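Local coordinates for protein endoglucanase (Thermotoga maritima, PDB 2FVG) that probably acts, despite its endoglucanase name, as an aminopeptidase of the M42 family that relies on two divalent metal ions per subunit, at residues V68-E73 against S79-G84; F130-A135 against K139-I144; G15-V20 against H61-G66. All blocks are in the same frame, centred on the assembly; numbering follows the deposited sequence.

Contact 1. Residues V68-E73 against S79-G84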
# COMPACT_ATOMS: atom_id res chain seq x y z
N VAL A 68 4.78 16.81 6.62
CA VAL A 68 5.27 16.91 7.98
C VAL A 68 5.24 18.40 8.36
O VAL A 68 5.49 19.27 7.52
CB VAL A 68 6.64 16.21 8.14
CG1 VAL A 68 7.75 16.90 7.33
CG2 VAL A 68 7.02 16.05 9.60
N VAL A 69 4.86 18.69 9.60
CA VAL A 69 4.77 20.06 10.08
C VAL A 69 6.19 20.57 10.25
O VAL A 69 6.96 20.08 11.09
CB VAL A 69 3.97 20.18 11.38
CG1 VAL A 69 3.94 21.62 11.83
CG2 VAL A 69 2.55 19.64 11.18
N SER A 70 6.53 21.55 9.43
CA SER A 70 7.87 22.12 9.48
C SER A 70 7.91 23.40 10.31
O SER A 70 8.95 23.76 10.84
CB SER A 70 8.43 22.33 8.06
OG SER A 70 7.59 23.15 7.28
N LYS A 71 6.77 24.07 10.44
CA LYS A 71 6.72 25.31 11.21
C LYS A 71 5.31 25.74 11.63
O LYS A 71 4.35 25.56 10.89
CB LYS A 71 7.38 26.46 10.44
CG LYS A 71 7.37 27.78 11.21
CD LYS A 71 8.29 28.82 10.60
CE LYS A 71 8.26 30.09 11.43
NZ LYS A 71 9.24 31.07 10.89
N ILE A 72 5.22 26.34 12.81
CA ILE A 72 3.97 26.87 13.31
C ILE A 72 4.08 28.38 13.27
O ILE A 72 4.92 28.96 13.97
CB ILE A 72 3.65 26.33 14.73
CG1 ILE A 72 3.54 24.79 14.68
CG2 ILE A 72 2.36 26.98 15.26
CD1 ILE A 72 3.42 24.10 16.04
N GLU A 73 3.26 29.00 12.43
CA GLU A 73 3.28 30.45 12.23
C GLU A 73 2.66 31.20 13.39
O GLU A 73 1.84 30.65 14.12
CB GLU A 73 2.61 30.83 10.90
CG GLU A 73 3.14 30.05 9.67
CD GLU A 73 4.64 30.20 9.44
OE1 GLU A 73 5.21 31.27 9.76
OE2 GLU A 73 5.26 29.24 8.94
N SER A 79 3.22 25.61 8.32
CA SER A 79 3.95 25.33 7.09
C SER A 79 4.24 23.83 7.12
O SER A 79 4.32 23.22 8.19
CB SER A 79 5.26 26.11 7.04
OG SER A 79 5.05 27.52 7.09
N PHE A 80 4.42 23.24 5.94
CA PHE A 80 4.65 21.80 5.84
C PHE A 80 5.57 21.45 4.68
O PHE A 80 5.78 22.25 3.75
CB PHE A 80 3.29 21.09 5.72
CG PHE A 80 2.51 21.48 4.50
CD1 PHE A 80 1.75 22.65 4.48
CD2 PHE A 80 2.52 20.67 3.36
CE1 PHE A 80 1.01 23.01 3.35
CE2 PHE A 80 1.80 21.02 2.22
CZ PHE A 80 1.04 22.19 2.21
N LEU A 81 6.18 20.28 4.76
CA LEU A 81 7.06 19.81 3.71
C LEU A 81 6.53 18.44 3.32
O LEU A 81 6.03 17.72 4.19
CB LEU A 81 8.50 19.69 4.22
CG LEU A 81 9.19 20.96 4.72
CD1 LEU A 81 10.48 20.59 5.46
CD2 LEU A 81 9.45 21.95 3.59
N PRO A 82 6.62 18.08 2.02
CA PRO A 82 6.13 16.80 1.51
C PRO A 82 6.90 15.59 2.03
O PRO A 82 8.07 15.71 2.40
CB PRO A 82 6.37 16.92 -0.00
CG PRO A 82 7.48 17.92 -0.13
CD PRO A 82 7.19 18.92 0.95
N VAL A 83 6.22 14.45 2.07
CA VAL A 83 6.81 13.17 2.45
C VAL A 83 6.34 12.23 1.35
O VAL A 83 5.26 11.67 1.43
CB VAL A 83 6.36 12.69 3.85
CG1 VAL A 83 6.97 11.33 4.19
CG2 VAL A 83 6.74 13.69 4.93
N GLY A 84 7.15 12.08 0.32
CA GLY A 84 6.80 11.28 -0.85
C GLY A 84 6.62 12.23 -2.02
O GLY A 84 6.96 13.42 -1.92
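Ser-79 O accepts two backbone N-H groups from 68-73: Ser-70 N at 3.0 Å, standing 39° above the carbonyl plane, and Lys-71 N in a weak bond of 3.4 Å. Ser-79 N bonds in turn to Lys-71 O at 2.8 Å. On the side-chain side, Ser-79 OG gives its proton to Glu-73 OE2 over a short 2.5 Å, reaching the carboxylate oxygen on its anti side. Glu-73 folds back to meet it: CG lies beside the backbone N (chi1 -51°) and the chain bends at chi2, bringing a residue already past the strand back over Ser-79.

Beyond the doubled residue the pairing becomes regular. Val-69 and Phe-80 form a non-hydrogen-bonded pair, and Val-68 and Leu-81 exchange both backbone bonds, Leu-81 N approaching Val-68 O in the carbonyl plane. Phe-80 CA lies 3.2 Å from the same Val-68 O, a CA-H...O contact. The side-chain contacts run diagonally between the bridged pairs. CB of Ser-70 meets CG and CD1 of Leu-81, each at 3.7 Å, while CG2 of Val-83 touches CB of Val-68 at 4.1 Å, the two valines crossing at about a right angle.

In the next shell, the Phe-80 ring turns away from 68-73 to pair edge-to-face with Phe-67 and to touch Leu-126 and Ile-128 of strand 126-129. Arg-127 of that strand touches both Glu-73 and Ser-79. Backbone bonds from Val-69 to Gly-145 and Asp-146 secure the other margin of strand 66-72. Two consecutive residues, Ser-70 and Lys-71, facing a single Ser-79 make this a classic beta bulge, set in an antiparallel hairpin of the six-stranded sheet.

Contact 2. Residues F130-A135 against K139-I144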
# COMPACT_ATOMS: atom_id res chain seq x y z
N PHE A 130 -6.07 25.07 10.39
CA PHE A 130 -6.83 24.20 11.27
C PHE A 130 -7.83 25.04 12.04
O PHE A 130 -8.68 24.50 12.76
CB PHE A 130 -5.92 23.49 12.26
CG PHE A 130 -4.96 22.52 11.65
CD1 PHE A 130 -5.38 21.27 11.24
CD2 PHE A 130 -3.61 22.85 11.52
CE1 PHE A 130 -4.49 20.36 10.68
CE2 PHE A 130 -2.72 21.96 10.97
CZ PHE A 130 -3.16 20.71 10.55
N GLY A 131 -7.72 26.36 11.93
CA GLY A 131 -8.62 27.27 12.62
C GLY A 131 -8.03 28.10 13.76
O GLY A 131 -8.78 28.81 14.45
N PHE A 132 -6.72 28.03 13.98
CA PHE A 132 -6.11 28.78 15.09
C PHE A 132 -5.86 30.27 14.78
O PHE A 132 -5.86 30.68 13.62
CB PHE A 132 -4.82 28.11 15.57
CG PHE A 132 -4.99 26.65 15.87
CD1 PHE A 132 -5.70 26.24 17.00
CD2 PHE A 132 -4.47 25.69 15.02
CE1 PHE A 132 -5.87 24.88 17.28
CE2 PHE A 132 -4.63 24.32 15.29
CZ PHE A 132 -5.34 23.92 16.43
N SER A 133 -5.64 31.06 15.82
CA SER A 133 -5.39 32.48 15.67
C SER A 133 -3.98 32.84 16.15
O SER A 133 -3.44 33.90 15.80
CB SER A 133 -6.45 33.30 16.43
N SER A 134 -3.37 31.96 16.94
CA SER A 134 -2.05 32.22 17.50
C SER A 134 -1.22 30.96 17.47
O SER A 134 -1.77 29.86 17.35
CB SER A 134 -2.19 32.67 18.95
N ALA A 135 0.10 31.11 17.57
CA ALA A 135 1.01 29.98 17.63
C ALA A 135 0.76 29.21 18.92
O ALA A 135 0.76 27.97 18.92
CB ALA A 135 2.46 30.45 17.55
N LYS A 139 -0.20 25.18 19.26
CA LYS A 139 0.70 24.27 19.97
C LYS A 139 0.03 23.28 20.93
O LYS A 139 0.57 22.20 21.18
CB LYS A 139 1.84 25.04 20.62
CG LYS A 139 2.79 25.60 19.58
CD LYS A 139 3.76 26.61 20.17
CE LYS A 139 4.72 27.11 19.10
NZ LYS A 139 5.56 28.22 19.62
N LYS A 140 -1.14 23.64 21.46
CA LYS A 140 -1.90 22.74 22.33
C LYS A 140 -2.34 21.47 21.56
O LYS A 140 -2.60 20.43 22.17
CB LYS A 140 -3.11 23.45 22.92
N TYR A 141 -2.40 21.56 20.23
CA TYR A 141 -2.85 20.42 19.41
C TYR A 141 -1.78 19.88 18.47
O TYR A 141 -1.77 18.70 18.12
CB TYR A 141 -4.04 20.82 18.53
CG TYR A 141 -5.29 21.27 19.26
CD1 TYR A 141 -5.39 22.57 19.77
CD2 TYR A 141 -6.38 20.42 19.40
CE1 TYR A 141 -6.55 22.99 20.42
CE2 TYR A 141 -7.54 20.84 20.05
CZ TYR A 141 -7.62 22.11 20.55
OH TYR A 141 -8.77 22.52 21.20
N VAL A 142 -0.90 20.78 18.04
CA VAL A 142 0.06 20.51 16.99
C VAL A 142 1.51 20.80 17.33
O VAL A 142 1.78 21.65 18.17
CB VAL A 142 -0.42 21.27 15.70
CG1 VAL A 142 0.71 21.93 14.93
CG2 VAL A 142 -1.27 20.33 14.82
N SER A 143 2.44 20.08 16.69
CA SER A 143 3.88 20.33 16.91
C SER A 143 4.73 20.06 15.67
O SER A 143 4.39 19.18 14.84
CB SER A 143 4.42 19.48 18.07
OG SER A 143 3.68 19.67 19.26
N ILE A 144 5.85 20.80 15.57
CA ILE A 144 6.83 20.63 14.49
C ILE A 144 7.19 19.15 14.49
O ILE A 144 7.47 18.58 15.54
CB ILE A 144 8.14 21.46 14.69
CG1 ILE A 144 7.90 22.96 14.50
CG2 ILE A 144 9.25 21.02 13.71
CD1 ILE A 144 7.23 23.66 15.67
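Ala-135 O receives Lys-139 N at 3.0 Å; this is the i to i+4 bond that spans the short helix 135-139. The lysine side chain shelters the same oxygen: Lys-139 CG comes to 3.2 Å of Ala-135 O, and the extended methylenes run on past it, with Lys-139 CE lying 4.3 Å from Ala-135 CB.

Farther along the two segments, two aromatic rings bring the flanking loops together. Phe-132 CE1 meets Tyr-141 CD1 at 3.4 Å and Phe-132 CZ is close to the same atom, at 3.6 Å, the planes inclined by 39°, between a parallel and a perpendicular pairing. Both rings have CG beside the backbone N (chi1 -51° and -61°), which swings each across the gap. Phe-130 CE2 touches Val-142 CG2 more loosely, at 4.4 Å. Leu-101 of strand 101-107 packs against Phe-130, Phe-132 and Tyr-141 alike. Replacing Phe-132 by an alanine would probably leave Tyr-141 without its aromatic neighbour and open a gap beside Leu-101. These contacts tie together the two ends of a surface connection, in which the short helix 135-139 lies between strands 126-129 and 147-150 of the antiparallel sheet.

Contact 3. Residues G15-V20 against H61-G66. With EDO (1,2-ethanediol), chain C.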
# COMPACT_ATOMS: atom_id res chain seq x y z
N GLY A 15 7.06 6.79 7.61
CA GLY A 15 7.80 7.23 8.81
C GLY A 15 6.87 7.27 10.02
O GLY A 15 7.32 7.37 11.15
N ASP A 16 5.57 7.14 9.78
CA ASP A 16 4.58 7.21 10.86
C ASP A 16 3.50 6.16 10.68
O ASP A 16 2.32 6.48 10.78
CB ASP A 16 3.98 8.62 10.86
CG ASP A 16 3.10 8.91 12.08
OD1 ASP A 16 3.48 8.55 13.22
OD2 ASP A 16 2.02 9.52 11.89
N GLU A 17 3.89 4.91 10.47
CA GLU A 17 2.92 3.83 10.21
C GLU A 17 2.37 3.08 11.43
O GLU A 17 1.73 2.03 11.26
CB GLU A 17 3.52 2.76 9.26
CG GLU A 17 4.16 3.24 7.94
CD GLU A 17 5.60 3.79 8.10
OE1 GLU A 17 6.07 4.03 9.24
OE2 GLU A 17 6.26 3.99 7.05
N GLY A 18 2.57 3.62 12.63
CA GLY A 18 2.16 2.93 13.86
C GLY A 18 0.70 2.52 14.00
O GLY A 18 0.40 1.38 14.38
N LYS A 19 -0.21 3.45 13.71
CA LYS A 19 -1.63 3.15 13.80
C LYS A 19 -2.01 2.08 12.79
O LYS A 19 -2.77 1.16 13.12
CB LYS A 19 -2.50 4.41 13.65
CG LYS A 19 -2.33 5.43 14.77
N VAL A 20 -1.49 2.18 11.57
CA VAL A 20 -1.78 1.15 10.55
C VAL A 20 -1.25 -0.20 11.01
O VAL A 20 -1.96 -1.21 10.91
CB VAL A 20 -1.21 1.49 9.15
CG1 VAL A 20 -1.45 0.34 8.19
CG2 VAL A 20 -1.86 2.76 8.61
N HIS A 61 3.06 -2.68 1.35
CA HIS A 61 3.53 -1.48 2.07
C HIS A 61 2.41 -0.79 2.81
O HIS A 61 1.32 -0.58 2.27
CB HIS A 61 4.14 -0.47 1.09
CG HIS A 61 4.74 -1.13 -0.10
ND1 HIS A 61 5.78 -2.04 -0.01
CD2 HIS A 61 4.45 -1.02 -1.42
CE1 HIS A 61 6.10 -2.46 -1.22
NE2 HIS A 61 5.32 -1.85 -2.10
N MSE A 62 2.70 -0.43 4.04
CA MSE A 62 1.75 0.25 4.88
C MSE A 62 1.73 1.75 4.74
O MSE A 62 0.76 2.39 5.13
CB MSE A 62 2.05 -0.06 6.34
CG MSE A 62 1.80 -1.50 6.69
SE MSE A 62 2.01 -1.81 8.65
CE MSE A 62 3.97 -1.53 8.88
N ASP A 63 2.80 2.32 4.20
CA ASP A 63 2.92 3.78 4.13
C ASP A 63 2.19 4.46 2.98
O ASP A 63 1.91 3.84 1.95
CB ASP A 63 4.40 4.25 4.20
CG ASP A 63 5.25 3.74 3.04
OD1 ASP A 63 5.09 2.55 2.62
OD2 ASP A 63 6.11 4.54 2.56
N GLU A 64 1.89 5.75 3.16
CA GLU A 64 1.24 6.55 2.13
C GLU A 64 1.96 7.90 2.01
O GLU A 64 2.75 8.26 2.87
CB GLU A 64 -0.26 6.73 2.48
CG GLU A 64 -0.49 7.58 3.74
CD GLU A 64 -1.95 7.65 4.17
OE1 GLU A 64 -2.81 8.16 3.41
OE2 GLU A 64 -2.23 7.21 5.30
N VAL A 65 1.70 8.63 0.94
CA VAL A 65 2.26 9.96 0.77
C VAL A 65 1.61 10.94 1.76
O VAL A 65 0.43 10.79 2.11
CB VAL A 65 2.14 10.44 -0.70
CG1 VAL A 65 2.54 11.91 -0.84
CG2 VAL A 65 3.05 9.61 -1.56
N GLY A 66 2.36 11.97 2.18
CA GLY A 66 1.82 12.93 3.14
C GLY A 66 2.71 14.13 3.31
O GLY A 66 3.40 14.52 2.37
C1 EDO C . -2.80 8.67 -0.37
O1 EDO C . -2.22 9.78 0.32
C2 EDO C . -3.16 9.12 -1.78
O2 EDO C . -4.08 8.18 -2.36
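The side chains of Glu-17 and Asp-63 lie side by side, pointing the same way, with carboxylate planes 55° apart. Glu-17 OE2 rests against Asp-63 CB at 3.4 Å, not against the other acid's oxygens, the nearest charged atoms, Glu-17 OE2 and Asp-63 OD2, being 4.5 Å apart. Gly-15 N bonds to Glu-17 OE2 at 3.0 Å, nearly straight at 167°, coming from above the carboxylate plane, and Gln-196 N is a second backbone donor to the same oxygen. Asp-63 OD2 has its own partner in Ser-14 OG. A bend at chi2 (79°) curls Glu-17 back toward Gly-15, while its CG lies against CB and CA of Asp-63.

Deeper in, Val-20 and the selenomethionine Met-62 slide past each other in opposite directions. The single methyl CG1 of Val-20 touches CB and CG of Met-62, both at 4.0 Å, and its SE at 4.1 Å. Val-195, Cys-172 and Ile-24 wrap Met-62 further.

At the far end a 1,2-ethanediol, probably from the crystallisation liquor, makes a weak bond from O1 to Val-65 O and is also held by Pro-310 O and Ala-165 N. His-61 is a predicted zinc ligand, and with Asp-63 it matches the His-X-Asp signature of this metallopeptidase clan. The backbone N-H groups on Glu-17 OE2 and the Ser-14 hydroxyl on Asp-63 OD2 would probably temper the closeness of two acids beside the predicted metal site.

In the fold
Along the chain contact 3 closes first, then contact 1, then contact 2. Contact 3, about 9 Å from the chain centre, lies beside the predicted metal site, where strand 55-61 of the large mixed sheet gives way to the loop into strand 66-72. Contact 1 follows on that strand, centres about 16 Å away, and a probable hydrogen bond from Val-83 N to Gly-66 O (2.8 Å) joins the two. Contact 2, at the surface in the connection between strands 126-129 and 147-150, is centred about 13 Å from the centre of contact 1 and 23 Å from that of contact 3, with Ile-72 packing on Val-142. The series runs from metal site to periphery, across two sheets.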